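PDB 5OIU: type IV pilus assembly protein PilF from Thermus thermophilus HB8, which acts as a hexameric AAA+ motor ATPase that probably couples ATP binding and hydrolysis to the assembly of type IVa pili. Local coordinates for residues L52-L57 and T101-K106; K171-I176 and P185-T190; E224-A229 and M258-F263; I331-V336 and K364-D369. One frame throughout, in Å; residues are numbered along the deposited sequence.

Interaction 1: L52-L57 and T101-K106; sequences LPKGAL and TVYGEK
Leu57 and Gly104 come nearest in backbone terms, their CA atoms 7.7 Å apart, a spacing too wide for main-chain hydrogen bonding, and the contact is made mostly by side chains of residues 52-57 reaching the main chain of residues 101-106. The first segment leaves strand 45-52 and leads into helix 57-67, with Lys54 to Ala56 already at helical backbone angles. The second turns back sharply. Leu57 has CG anti to the backbone N (chi1 175°), which carries both methyls across: CD2 lies 3.9 Å from Gly104 CA and CD1 3.6 Å from Glu105 O. A branched apolar residue suits this buried place, where Pro31 and Val36 also touch it.

The turn belongs to a beta hairpin of the antiparallel sheet, a type I beta turn from Thr101 to Gly104 joining strands 90-101 and 104-111. Thr101 OG1 accepts from Tyr103 N, an ST turn, and donates to Gly104 O at 2.7 Å, while Thr101 N reaches that oxygen from the opposite face of its plane. Gly104 has phi 128°; a CB there would press on the carbonyl of Tyr103 and run into Leu57 CD2.

On the more open side, Lys54 crosses Tyr103 at about a right angle. Its CE sits 3.3 Å from Tyr103 O, and its NZ comes obliquely to within 3.8 Å of ring atom CD1. A long, flexible chain suits Lys54, spanning the gap while its ammonium stays at the partly exposed rim. Val102 CG1 packs on one face of that ring, and the phenol OH bonds to Glu183 of the second subunit. Glu105 forms a salt bridge with Lys65.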
loop_
_atom_site.group_PDB
_atom_site.type_symbol
_atom_site.label_atom_id
_atom_site.label_comp_id
_atom_site.label_asym_id
_atom_site.label_seq_id
_atom_site.Cartn_x
_atom_site.Cartn_y
_atom_site.Cartn_z
ATOM N N LEU C 52 -13.363 14.654 -49.866
ATOM C CA LEU C 52 -12.668 15.867 -49.493
ATOM C C LEU C 52 -11.194 15.705 -49.822
ATOM O O LEU C 52 -10.653 14.600 -49.690
ATOM C CB LEU C 52 -12.817 16.142 -47.993
ATOM C CG LEU C 52 -13.667 17.331 -47.570
ATOM C CD1 LEU C 52 -15.098 17.186 -48.074
ATOM C CD2 LEU C 52 -13.620 17.454 -46.053
ATOM N N PRO C 53 -10.520 16.769 -50.258
ATOM C CA PRO C 53 -9.072 16.677 -50.470
ATOM C C PRO C 53 -8.347 16.579 -49.140
ATOM O O PRO C 53 -8.752 17.192 -48.149
ATOM C CB PRO C 53 -8.736 17.978 -51.208
ATOM C CG PRO C 53 -9.833 18.899 -50.837
ATOM C CD PRO C 53 -11.059 18.063 -50.694
ATOM N N LYS C 54 -7.266 15.793 -49.125
ATOM C CA LYS C 54 -6.597 15.457 -47.874
ATOM C C LYS C 54 -6.107 16.679 -47.106
ATOM O O LYS C 54 -5.947 16.602 -45.883
ATOM C CB LYS C 54 -5.435 14.505 -48.150
ATOM C CG LYS C 54 -4.948 13.783 -46.907
ATOM C CD LYS C 54 -4.548 12.359 -47.235
ATOM C CE LYS C 54 -3.757 11.759 -46.084
ATOM N NZ LYS C 54 -2.634 10.945 -46.630
ATOM N N GLY C 55 -5.872 17.807 -47.775
ATOM C CA GLY C 55 -5.543 19.018 -47.036
ATOM C C GLY C 55 -6.652 19.524 -46.126
ATOM O O GLY C 55 -6.369 20.232 -45.154
ATOM N N ALA C 56 -7.907 19.167 -46.411
ATOM C CA ALA C 56 -9.031 19.630 -45.606
ATOM C C ALA C 56 -9.130 18.921 -44.261
ATOM O O ALA C 56 -9.852 19.407 -43.381
ATOM C CB ALA C 56 -10.337 19.434 -46.374
ATOM N N LEU C 57 -8.398 17.810 -44.083
ATOM C CA LEU C 57 -8.662 16.882 -42.984
ATOM C C LEU C 57 -8.500 17.544 -41.626
ATOM O O LEU C 57 -9.398 17.470 -40.784
ATOM C CB LEU C 57 -7.744 15.662 -43.081
ATOM C CG LEU C 57 -7.849 14.687 -41.902
ATOM C CD1 LEU C 57 -9.171 13.936 -41.968
ATOM C CD2 LEU C 57 -6.689 13.708 -41.882
ATOM N N THR C 101 -5.194 7.016 -37.552
ATOM C CA THR C 101 -4.985 6.005 -38.575
ATOM C C THR C 101 -3.709 6.328 -39.329
ATOM O O THR C 101 -3.011 7.308 -39.047
ATOM C CB THR C 101 -6.146 5.907 -39.575
ATOM O OG1 THR C 101 -6.111 7.040 -40.456
ATOM C CG2 THR C 101 -7.477 5.849 -38.855
ATOM N N VAL C 102 -3.412 5.479 -40.310
ATOM C CA VAL C 102 -2.223 5.652 -41.127
ATOM C C VAL C 102 -2.262 6.947 -41.924
ATOM O O VAL C 102 -1.212 7.506 -42.236
ATOM C CB VAL C 102 -2.072 4.412 -42.031
ATOM C CG1 VAL C 102 -1.333 4.743 -43.321
ATOM C CG2 VAL C 102 -1.384 3.283 -41.234
ATOM N N TYR C 103 -3.452 7.466 -42.222
ATOM C CA TYR C 103 -3.598 8.626 -43.087
ATOM C C TYR C 103 -4.028 9.885 -42.344
ATOM O O TYR C 103 -4.294 10.910 -42.987
ATOM C CB TYR C 103 -4.590 8.306 -44.202
ATOM C CG TYR C 103 -4.102 7.229 -45.144
ATOM C CD1 TYR C 103 -2.839 7.305 -45.731
ATOM C CD2 TYR C 103 -4.899 6.134 -45.448
ATOM C CE1 TYR C 103 -2.390 6.328 -46.599
ATOM C CE2 TYR C 103 -4.459 5.146 -46.313
ATOM C CZ TYR C 103 -3.206 5.251 -46.891
ATOM O OH TYR C 103 -2.779 4.270 -47.753
ATOM N N GLY C 104 -4.083 9.846 -41.013
ATOM C CA GLY C 104 -4.555 10.946 -40.204
ATOM C C GLY C 104 -5.622 10.461 -39.256
ATOM O O GLY C 104 -5.744 9.262 -38.991
ATOM N N GLU C 105 -6.423 11.385 -38.743
ATOM C CA GLU C 105 -7.441 11.044 -37.758
ATOM C C GLU C 105 -8.782 10.780 -38.427
ATOM O O GLU C 105 -9.253 11.577 -39.246
ATOM C CB GLU C 105 -7.586 12.149 -36.720
ATOM C CG GLU C 105 -6.329 12.341 -35.910
ATOM C CD GLU C 105 -6.510 13.384 -34.842
ATOM O OE1 GLU C 105 -6.293 14.579 -35.148
ATOM O OE2 GLU C 105 -6.899 13.005 -33.711
ATOM N N LYS C 106 -9.391 9.658 -38.071
ATOM C CA LYS C 106 -10.726 9.319 -38.519
ATOM C C LYS C 106 -11.699 9.721 -37.432
ATOM O O LYS C 106 -11.438 9.517 -36.245
ATOM C CB LYS C 106 -10.860 7.827 -38.826
ATOM C CG LYS C 106 -12.301 7.418 -39.036
ATOM C CD LYS C 106 -12.485 5.981 -39.473
ATOM C CE LYS C 106 -13.974 5.726 -39.707
ATOM N NZ LYS C 106 -14.296 4.389 -40.214
#

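Interaction 2: K171-I176 and P185-T190; sequences KNTQTI and PGINQT
Asn188 has the greatest area buried here, followed by Thr190 and Thr175, and all three take part in the parallel pairing of strands 173-177 and 188-191. Asn188 is gripped through its backbone: its N donates to Thr173 O at 2.9 Å, nearly straight at 168°, and its O receives Thr175 N at 2.9 Å. Farther on, Thr190 N reaches Thr175 O only in a weak, bent bond.

Asn188, Gln174 and Thr190 share one face of the sheet. Gln174 is bent at chi2 (69°), which folds its amide back over the strands; NE2 donates to Thr175 O at 3.0 Å, with that oxygen in the amide plane, and OE1 lies 3.3 Å from Asn188 CB. Replacing Gln174 with alanine would probably deprive Thr175 O of its stronger partner and open a gap beside Asn188 and Thr190. Thr190 lays CG2 3.5 Å from Ile176 CD1 and gives its hydroxyl to Pro100 of the third subunit.

On the other face Thr175 sets OG1 3.3 Å from Gln189 CA; this hydroxyl and Gln189 NE2 both bond to Glu177. Water 1 joins Lys171 O, Thr173 N and Gly186 O where the strands diverge. Beta-branched threonines and amides thus bring polar groups into a buried strand pair, where backbone, Glu177 and a neighbouring subunit supply bonding partners for several of them.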
loop_
_atom_site.group_PDB
_atom_site.type_symbol
_atom_site.label_atom_id
_atom_site.label_comp_id
_atom_site.label_asym_id
_atom_site.label_seq_id
_atom_site.Cartn_x
_atom_site.Cartn_y
_atom_site.Cartn_z
ATOM N N LYS C 171 -38.738 21.219 -0.596
ATOM C CA LYS C 171 -37.289 21.023 -0.558
ATOM C C LYS C 171 -36.565 21.934 -1.551
ATOM O O LYS C 171 -37.096 22.269 -2.615
ATOM C CB LYS C 171 -36.922 19.552 -0.862
ATOM C CG LYS C 171 -37.392 18.519 0.163
ATOM C CD LYS C 171 -36.860 17.128 -0.176
ATOM C CE LYS C 171 -37.816 16.016 0.222
ATOM N NZ LYS C 171 -37.582 14.751 -0.585
ATOM N N ASN C 172 -35.333 22.334 -1.210
ATOM C CA ASN C 172 -34.458 23.037 -2.151
ATOM C C ASN C 172 -33.544 22.007 -2.812
ATOM O O ASN C 172 -32.666 21.435 -2.155
ATOM C CB ASN C 172 -33.643 24.142 -1.475
ATOM C CG ASN C 172 -32.636 24.818 -2.437
ATOM O OD1 ASN C 172 -32.842 24.841 -3.653
ATOM N ND2 ASN C 172 -31.547 25.374 -1.881
ATOM N N THR C 173 -33.767 21.775 -4.107
ATOM C CA THR C 173 -32.944 20.909 -4.938
ATOM C C THR C 173 -32.041 21.753 -5.825
ATOM O O THR C 173 -32.525 22.608 -6.571
ATOM C CB THR C 173 -33.824 20.015 -5.799
ATOM O OG1 THR C 173 -34.733 19.312 -4.940
ATOM C CG2 THR C 173 -32.970 19.031 -6.637
ATOM N N GLN C 174 -30.736 21.501 -5.747
ATOM C CA GLN C 174 -29.722 22.270 -6.460
ATOM C C GLN C 174 -28.735 21.324 -7.139
ATOM O O GLN C 174 -28.157 20.452 -6.479
ATOM C CB GLN C 174 -28.991 23.202 -5.493
ATOM C CG GLN C 174 -27.891 24.013 -6.136
ATOM C CD GLN C 174 -28.437 25.058 -7.080
ATOM O OE1 GLN C 174 -29.111 26.007 -6.653
ATOM N NE2 GLN C 174 -28.159 24.891 -8.375
ATOM N N THR C 175 -28.535 21.504 -8.445
ATOM C CA THR C 175 -27.622 20.699 -9.245
ATOM C C THR C 175 -26.420 21.533 -9.687
ATOM O O THR C 175 -26.473 22.761 -9.746
ATOM C CB THR C 175 -28.313 20.129 -10.497
ATOM O OG1 THR C 175 -28.467 21.165 -11.471
ATOM C CG2 THR C 175 -29.685 19.598 -10.190
ATOM N N ILE C 176 -25.322 20.846 -9.994
ATOM C CA ILE C 176 -24.211 21.412 -10.750
ATOM C C ILE C 176 -23.865 20.422 -11.861
ATOM O O ILE C 176 -23.682 19.223 -11.607
ATOM C CB ILE C 176 -22.991 21.726 -9.853
ATOM C CG1 ILE C 176 -21.873 22.384 -10.668
ATOM C CG2 ILE C 176 -22.511 20.498 -9.099
ATOM C CD1 ILE C 176 -22.277 23.686 -11.280
ATOM N N PRO C 185 -38.933 21.078 -13.966
ATOM C CA PRO C 185 -39.597 22.138 -13.205
ATOM C C PRO C 185 -39.217 22.085 -11.735
ATOM O O PRO C 185 -39.146 21.011 -11.132
ATOM C CB PRO C 185 -41.078 21.817 -13.393
ATOM C CG PRO C 185 -41.094 20.318 -13.562
ATOM C CD PRO C 185 -39.901 20.077 -14.449
ATOM N N GLY C 186 -38.969 23.256 -11.154
ATOM C CA GLY C 186 -38.816 23.322 -9.715
ATOM C C GLY C 186 -37.579 22.677 -9.125
ATOM O O GLY C 186 -37.594 22.307 -7.950
ATOM N N ILE C 187 -36.515 22.502 -9.896
ATOM C CA ILE C 187 -35.187 22.329 -9.324
ATOM C C ILE C 187 -34.335 23.489 -9.836
ATOM O O ILE C 187 -34.614 24.065 -10.892
ATOM C CB ILE C 187 -34.528 20.967 -9.663
ATOM C CG1 ILE C 187 -34.194 20.890 -11.151
ATOM C CG2 ILE C 187 -35.403 19.805 -9.254
ATOM C CD1 ILE C 187 -33.412 19.664 -11.518
ATOM N N ASN C 188 -33.310 23.848 -9.069
ATOM C CA ASN C 188 -32.390 24.912 -9.445
ATOM C C ASN C 188 -31.158 24.295 -10.084
ATOM O O ASN C 188 -30.511 23.426 -9.488
ATOM C CB ASN C 188 -31.983 25.752 -8.232
ATOM C CG ASN C 188 -33.164 26.213 -7.423
ATOM O OD1 ASN C 188 -33.358 25.793 -6.272
ATOM N ND2 ASN C 188 -33.973 27.072 -8.017
ATOM N N GLN C 189 -30.821 24.746 -11.281
ATOM C CA GLN C 189 -29.713 24.145 -11.999
ATOM C C GLN C 189 -28.654 25.184 -12.329
ATOM O O GLN C 189 -28.967 26.329 -12.685
ATOM C CB GLN C 189 -30.205 23.449 -13.262
ATOM C CG GLN C 189 -31.207 22.350 -12.978
ATOM C CD GLN C 189 -31.736 21.706 -14.249
ATOM O OE1 GLN C 189 -32.762 22.124 -14.781
ATOM N NE2 GLN C 189 -31.042 20.678 -14.733
ATOM N N THR C 190 -27.402 24.757 -12.204
ATOM C CA THR C 190 -26.219 25.590 -12.367
ATOM C C THR C 190 -25.235 24.836 -13.248
ATOM O O THR C 190 -24.962 23.654 -13.002
ATOM C CB THR C 190 -25.594 25.905 -11.000
ATOM O OG1 THR C 190 -26.484 26.751 -10.263
ATOM C CG2 THR C 190 -24.231 26.594 -11.137
HETATM O O HOH W 1 -36.296 22.731 -5.349
#

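Interaction 3: E224-A229 and M258-F263; sequences ETAKIA and MGVEPF
Ala226 packs its methyl against Val260, CB to CG2 3.7 Å, on the buried, apolar side of the contact between helix 223-235 and the connection that precedes helix 262-268. Met258 CB stands a little farther from the same Ala226 CB, at 4.3 Å. The small alanine lets the connection come close to the helix, and Leu255 of helix 248-257 touches both Ala226 and Val260 and adds to the apolar cluster. With CG1 anti to the backbone N (chi1 -169°), Val260 presents its other methyl, CG2, to the alanine.

Between these residues helix 248-257 ends in a Schellman motif at Gly259, whose phi of 103° would jam any CB against the carbonyl O of Met258. Two residues later Glu261 occupies the N-cap position of the next helix, and Pro262, needing no amide hydrogen, fits its first turn.

Lys227 forms the partly exposed flank, where its flexible chain, bent at chi2 and chi4, lies over exposed Gly259 and on to Glu261. CE is 3.4 Å from Gly259 O and NZ 3.9 Å from Val260 CG1. NZ also comes 3.7 Å from Glu261 CB, yet the carboxylate turns elsewhere, OE2 being 5.8 Å from NZ. An alanine at this position would strip the aliphatic cover from Gly259 and Val260 and would probably leave that main chain more open to solvent. Beyond it, Glu261 CB rests on one face of the Phe263 ring, which packs on Glu257 of the third subunit.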
loop_
_atom_site.group_PDB
_atom_site.type_symbol
_atom_site.label_atom_id
_atom_site.label_comp_id
_atom_site.label_asym_id
_atom_site.label_seq_id
_atom_site.Cartn_x
_atom_site.Cartn_y
_atom_site.Cartn_z
ATOM N N GLU C 224 -11.100 17.718 -4.848
ATOM C CA GLU C 224 -11.845 18.737 -4.106
ATOM C C GLU C 224 -13.352 18.500 -4.166
ATOM O O GLU C 224 -14.051 18.619 -3.145
ATOM C CB GLU C 224 -11.498 20.127 -4.649
ATOM C CG GLU C 224 -11.283 21.198 -3.590
ATOM C CD GLU C 224 -10.331 20.740 -2.463
ATOM O OE1 GLU C 224 -9.393 19.937 -2.741
ATOM O OE2 GLU C 224 -10.519 21.183 -1.295
ATOM N N THR C 225 -13.861 18.135 -5.352
ATOM C CA THR C 225 -15.291 17.885 -5.515
ATOM C C THR C 225 -15.731 16.650 -4.744
ATOM O O THR C 225 -16.776 16.667 -4.083
ATOM C CB THR C 225 -15.645 17.735 -7.000
ATOM O OG1 THR C 225 -15.405 18.980 -7.685
ATOM C CG2 THR C 225 -17.098 17.314 -7.169
ATOM N N ALA C 226 -14.951 15.567 -4.815
ATOM C CA ALA C 226 -15.297 14.375 -4.050
ATOM C C ALA C 226 -15.323 14.675 -2.556
ATOM O O ALA C 226 -16.179 14.166 -1.823
ATOM C CB ALA C 226 -14.318 13.239 -4.352
ATOM N N LYS C 227 -14.399 15.504 -2.081
ATOM C CA LYS C 227 -14.359 15.756 -0.649
ATOM C C LYS C 227 -15.517 16.654 -0.226
ATOM O O LYS C 227 -16.189 16.368 0.770
ATOM C CB LYS C 227 -12.998 16.337 -0.245
ATOM C CG LYS C 227 -12.076 15.337 0.504
ATOM C CD LYS C 227 -12.525 15.111 1.993
ATOM C CE LYS C 227 -11.840 13.893 2.687
ATOM N NZ LYS C 227 -12.753 13.152 3.607
ATOM N N ILE C 228 -15.811 17.706 -0.996
ATOM C CA ILE C 228 -16.954 18.563 -0.657
ATOM C C ILE C 228 -18.267 17.792 -0.767
ATOM O O ILE C 228 -19.160 17.933 0.073
ATOM C CB ILE C 228 -16.972 19.829 -1.531
ATOM C CG1 ILE C 228 -15.736 20.681 -1.257
ATOM C CG2 ILE C 228 -18.223 20.626 -1.280
ATOM C CD1 ILE C 228 -15.498 21.715 -2.289
ATOM N N ALA C 229 -18.403 16.947 -1.787
ATOM C CA ALA C 229 -19.636 16.179 -1.910
ATOM C C ALA C 229 -19.805 15.222 -0.737
ATOM O O ALA C 229 -20.912 15.079 -0.210
ATOM C CB ALA C 229 -19.664 15.430 -3.243
ATOM N N MET C 258 -9.390 9.335 -4.661
ATOM C CA MET C 258 -9.472 10.742 -4.867
ATOM C C MET C 258 -9.172 11.542 -3.614
ATOM O O MET C 258 -9.120 12.741 -3.656
ATOM C CB MET C 258 -10.788 11.121 -5.497
ATOM C CG MET C 258 -10.992 10.509 -6.854
ATOM S SD MET C 258 -12.664 10.600 -7.462
ATOM C CE MET C 258 -12.508 11.909 -8.620
ATOM N N GLY C 259 -8.953 10.860 -2.507
ATOM C CA GLY C 259 -8.589 11.498 -1.267
ATOM C C GLY C 259 -9.697 11.614 -0.257
ATOM O O GLY C 259 -9.558 12.372 0.706
ATOM N N VAL C 260 -10.796 10.902 -0.446
ATOM C CA VAL C 260 -11.852 10.897 0.548
ATOM C C VAL C 260 -11.441 9.934 1.647
ATOM O O VAL C 260 -11.174 8.761 1.375
ATOM C CB VAL C 260 -13.190 10.486 -0.071
ATOM C CG1 VAL C 260 -14.312 10.743 0.924
ATOM C CG2 VAL C 260 -13.422 11.250 -1.363
ATOM N N GLU C 261 -11.387 10.425 2.880
ATOM C CA GLU C 261 -11.035 9.571 4.009
ATOM C C GLU C 261 -11.969 8.368 4.069
ATOM O O GLU C 261 -13.194 8.536 3.996
ATOM C CB GLU C 261 -11.114 10.335 5.332
ATOM C CG GLU C 261 -9.973 11.285 5.561
ATOM C CD GLU C 261 -8.676 10.557 5.752
ATOM O OE1 GLU C 261 -8.723 9.351 6.081
ATOM O OE2 GLU C 261 -7.614 11.191 5.584
ATOM N N PRO C 262 -11.447 7.157 4.202
ATOM C CA PRO C 262 -12.336 5.994 4.348
ATOM C C PRO C 262 -13.370 6.156 5.455
ATOM O O PRO C 262 -14.503 5.673 5.311
ATOM C CB PRO C 262 -11.361 4.846 4.640
ATOM C CG PRO C 262 -10.065 5.303 4.018
ATOM C CD PRO C 262 -10.019 6.785 4.192
ATOM N N PHE C 263 -13.037 6.828 6.557
ATOM C CA PHE C 263 -14.056 6.974 7.589
ATOM C C PHE C 263 -15.154 7.927 7.133
ATOM O O PHE C 263 -16.333 7.688 7.418
ATOM C CB PHE C 263 -13.433 7.386 8.943
ATOM C CG PHE C 263 -12.803 8.769 8.983
ATOM C CD1 PHE C 263 -13.583 9.910 9.131
ATOM C CD2 PHE C 263 -11.432 8.912 8.981
ATOM C CE1 PHE C 263 -13.002 11.180 9.213
ATOM C CE2 PHE C 263 -10.846 10.168 9.060
ATOM C CZ PHE C 263 -11.637 11.311 9.181
#

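Interaction 4: I331-V336 and K364-D369; sequences IHELLV and KTLRED
The capped N-terminus of helix 366-374 docks on strand 328-336 of the P-loop ATPase sheet, where Glu333 and Asp369 hold the two together. The cap is a capping box: Thr365 N donates to Glu368 OE1 and Glu368 N to Thr365 OG1. Glu333, extended beyond CG, brings OE2 3.0 Å from Leu366 N, a bond of 155° that meets the carboxylate from above its plane. An acid suits this place, since amides at a helix start would be expected to attract its charge.

The second tie runs the opposite way: His332 N of the strand donates to Asp369 OD2 of the helix at 3.0 Å. That oxygen also forms a salt bridge with Lys373, while OD1 receives water 2 at 2.6 Å and, more weakly, water 3. Water 2 lies at the edge of the His332 ring in its plane, 3.1 Å from ND1; water 3 donates to His332 O at 2.7 Å. Between the polar ties Leu366 wedges CD2 against Ile331 O at 3.6 Å and Ile331 CG1 at 4.0 Å.

The His332 ring stacks with Phe126, and the His332 side chain lies about 6 Å from the bound ATP. Alongside, strand 328-336 pairs with strand 269-281 through Ile331, Glu333 and Leu335, while Leu334 packs on helix 128-138 and Leu335 on helix 351-360.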
loop_
_atom_site.group_PDB
_atom_site.type_symbol
_atom_site.label_atom_id
_atom_site.label_comp_id
_atom_site.label_asym_id
_atom_site.label_seq_id
_atom_site.Cartn_x
_atom_site.Cartn_y
_atom_site.Cartn_z
ATOM N N ILE C 331 -29.795 -2.503 -17.274
ATOM C CA ILE C 331 -29.517 -3.566 -16.316
ATOM C C ILE C 331 -28.726 -2.966 -15.154
ATOM O O ILE C 331 -27.937 -2.029 -15.323
ATOM C CB ILE C 331 -28.760 -4.743 -16.979
ATOM C CG1 ILE C 331 -27.302 -4.387 -17.277
ATOM C CG2 ILE C 331 -29.424 -5.147 -18.288
ATOM C CD1 ILE C 331 -26.624 -5.443 -18.119
ATOM N N HIS C 332 -28.937 -3.512 -13.958
ATOM C CA HIS C 332 -28.554 -2.798 -12.753
ATOM C C HIS C 332 -27.757 -3.652 -11.780
ATOM O O HIS C 332 -27.942 -4.866 -11.671
ATOM C CB HIS C 332 -29.775 -2.276 -12.043
ATOM C CG HIS C 332 -30.620 -1.369 -12.882
ATOM N ND1 HIS C 332 -31.850 -1.749 -13.383
ATOM C CD2 HIS C 332 -30.424 -0.093 -13.288
ATOM C CE1 HIS C 332 -32.366 -0.750 -14.075
ATOM N NE2 HIS C 332 -31.525 0.271 -14.026
ATOM N N GLU C 333 -26.880 -2.972 -11.053
ATOM C CA GLU C 333 -26.188 -3.524 -9.901
ATOM C C GLU C 333 -26.294 -2.506 -8.771
ATOM O O GLU C 333 -25.780 -1.387 -8.905
ATOM C CB GLU C 333 -24.732 -3.798 -10.252
ATOM C CG GLU C 333 -24.024 -4.699 -9.307
ATOM C CD GLU C 333 -22.667 -5.056 -9.827
ATOM O OE1 GLU C 333 -21.755 -4.204 -9.704
ATOM O OE2 GLU C 333 -22.531 -6.168 -10.394
ATOM N N LEU C 334 -26.972 -2.878 -7.672
ATOM C CA LEU C 334 -27.302 -1.933 -6.592
ATOM C C LEU C 334 -26.657 -2.384 -5.285
ATOM O O LEU C 334 -27.151 -3.297 -4.613
ATOM C CB LEU C 334 -28.811 -1.763 -6.411
ATOM C CG LEU C 334 -29.236 -0.876 -5.219
ATOM C CD1 LEU C 334 -28.631 0.517 -5.253
ATOM C CD2 LEU C 334 -30.768 -0.772 -5.094
ATOM N N LEU C 335 -25.571 -1.708 -4.926
ATOM C CA LEU C 335 -24.849 -1.944 -3.687
ATOM C C LEU C 335 -25.438 -1.030 -2.621
ATOM O O LEU C 335 -25.195 0.185 -2.637
ATOM C CB LEU C 335 -23.359 -1.681 -3.881
ATOM C CG LEU C 335 -22.385 -2.146 -2.797
ATOM C CD1 LEU C 335 -20.985 -2.212 -3.355
ATOM C CD2 LEU C 335 -22.404 -1.229 -1.591
ATOM N N VAL C 336 -26.213 -1.617 -1.701
ATOM C CA VAL C 336 -26.793 -0.906 -0.563
ATOM C C VAL C 336 -25.889 -1.118 0.643
ATOM O O VAL C 336 -25.604 -2.261 1.031
ATOM C CB VAL C 336 -28.231 -1.375 -0.272
ATOM C CG1 VAL C 336 -28.833 -0.582 0.875
ATOM C CG2 VAL C 336 -29.095 -1.239 -1.500
ATOM N N LYS C 364 -27.656 -8.545 -6.321
ATOM C CA LYS C 364 -27.506 -9.105 -7.657
ATOM C C LYS C 364 -26.527 -8.274 -8.483
ATOM O O LYS C 364 -26.504 -7.036 -8.394
ATOM C CB LYS C 364 -28.851 -9.177 -8.372
ATOM C CG LYS C 364 -29.914 -9.898 -7.593
ATOM C CD LYS C 364 -30.637 -10.929 -8.448
ATOM C CE LYS C 364 -31.051 -12.157 -7.612
ATOM N NZ LYS C 364 -29.971 -13.199 -7.491
ATOM N N THR C 365 -25.709 -8.968 -9.287
ATOM C CA THR C 365 -24.762 -8.311 -10.184
ATOM C C THR C 365 -25.432 -7.939 -11.498
ATOM O O THR C 365 -26.517 -8.416 -11.826
ATOM C CB THR C 365 -23.559 -9.196 -10.527
ATOM O OG1 THR C 365 -24.009 -10.345 -11.254
ATOM C CG2 THR C 365 -22.809 -9.617 -9.312
ATOM N N LEU C 366 -24.724 -7.101 -12.265
ATOM C CA LEU C 366 -25.147 -6.733 -13.610
ATOM C C LEU C 366 -25.512 -7.956 -14.452
ATOM O O LEU C 366 -26.539 -7.977 -15.141
ATOM C CB LEU C 366 -24.028 -5.963 -14.300
ATOM C CG LEU C 366 -23.680 -4.529 -13.945
ATOM C CD1 LEU C 366 -22.511 -4.083 -14.838
ATOM C CD2 LEU C 366 -24.908 -3.639 -14.105
ATOM N N ARG C 367 -24.650 -8.974 -14.437
ATOM C CA ARG C 367 -24.853 -10.118 -15.314
ATOM C C ARG C 367 -26.006 -10.981 -14.825
ATOM O O ARG C 367 -26.789 -11.506 -15.632
ATOM C CB ARG C 367 -23.563 -10.919 -15.408
ATOM C CG ARG C 367 -23.632 -12.099 -16.337
ATOM C CD ARG C 367 -22.379 -12.913 -16.174
ATOM N NE ARG C 367 -21.306 -12.446 -17.038
ATOM C CZ ARG C 367 -20.011 -12.529 -16.736
ATOM N NH1 ARG C 367 -19.626 -13.055 -15.568
ATOM N NH2 ARG C 367 -19.103 -12.089 -17.605
ATOM N N GLU C 368 -26.141 -11.119 -13.503
ATOM C CA GLU C 368 -27.320 -11.767 -12.943
ATOM C C GLU C 368 -28.590 -11.013 -13.333
ATOM O O GLU C 368 -29.557 -11.609 -13.824
ATOM C CB GLU C 368 -27.178 -11.871 -11.424
ATOM C CG GLU C 368 -26.290 -13.031 -10.950
ATOM C CD GLU C 368 -25.710 -12.788 -9.564
ATOM O OE1 GLU C 368 -26.141 -11.820 -8.913
ATOM O OE2 GLU C 368 -24.822 -13.551 -9.119
ATOM N N ASP C 369 -28.597 -9.693 -13.141
ATOM C CA ASP C 369 -29.735 -8.886 -13.566
ATOM C C ASP C 369 -29.954 -9.018 -15.068
ATOM O O ASP C 369 -31.089 -9.201 -15.533
ATOM C CB ASP C 369 -29.518 -7.418 -13.169
ATOM C CG ASP C 369 -30.798 -6.574 -13.279
ATOM O OD1 ASP C 369 -31.709 -6.748 -12.426
ATOM O OD2 ASP C 369 -30.884 -5.722 -14.202
HETATM O O HOH W 2 -32.649 -4.371 -11.924
HETATM O O HOH W 3 -30.048 -5.635 -10.208
#

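Overall arrangement
The four contacts follow one another along the chain. Interaction 1 lies in the six-stranded antiparallel sheet of the N-terminal part, its centre 43 to 44 Å from each of the others, which belong to the ATP-binding core. Interactions 2 and 4 reach the two outermost strands, within this chain, of the same seven-stranded sheet, with centres 29 Å apart. Interaction 3 sets helix 223-235 against the connection between helices 248-257 and 262-268; its nearest atoms are about 7 Å from interaction 2 and about 13 Å from interaction 4. Between subunits, Thr101 of interaction 1 packs on Thr190 of a neighbouring subunit, in interaction 2, so that the N-terminal part of one subunit rests on the ATPase core of the next.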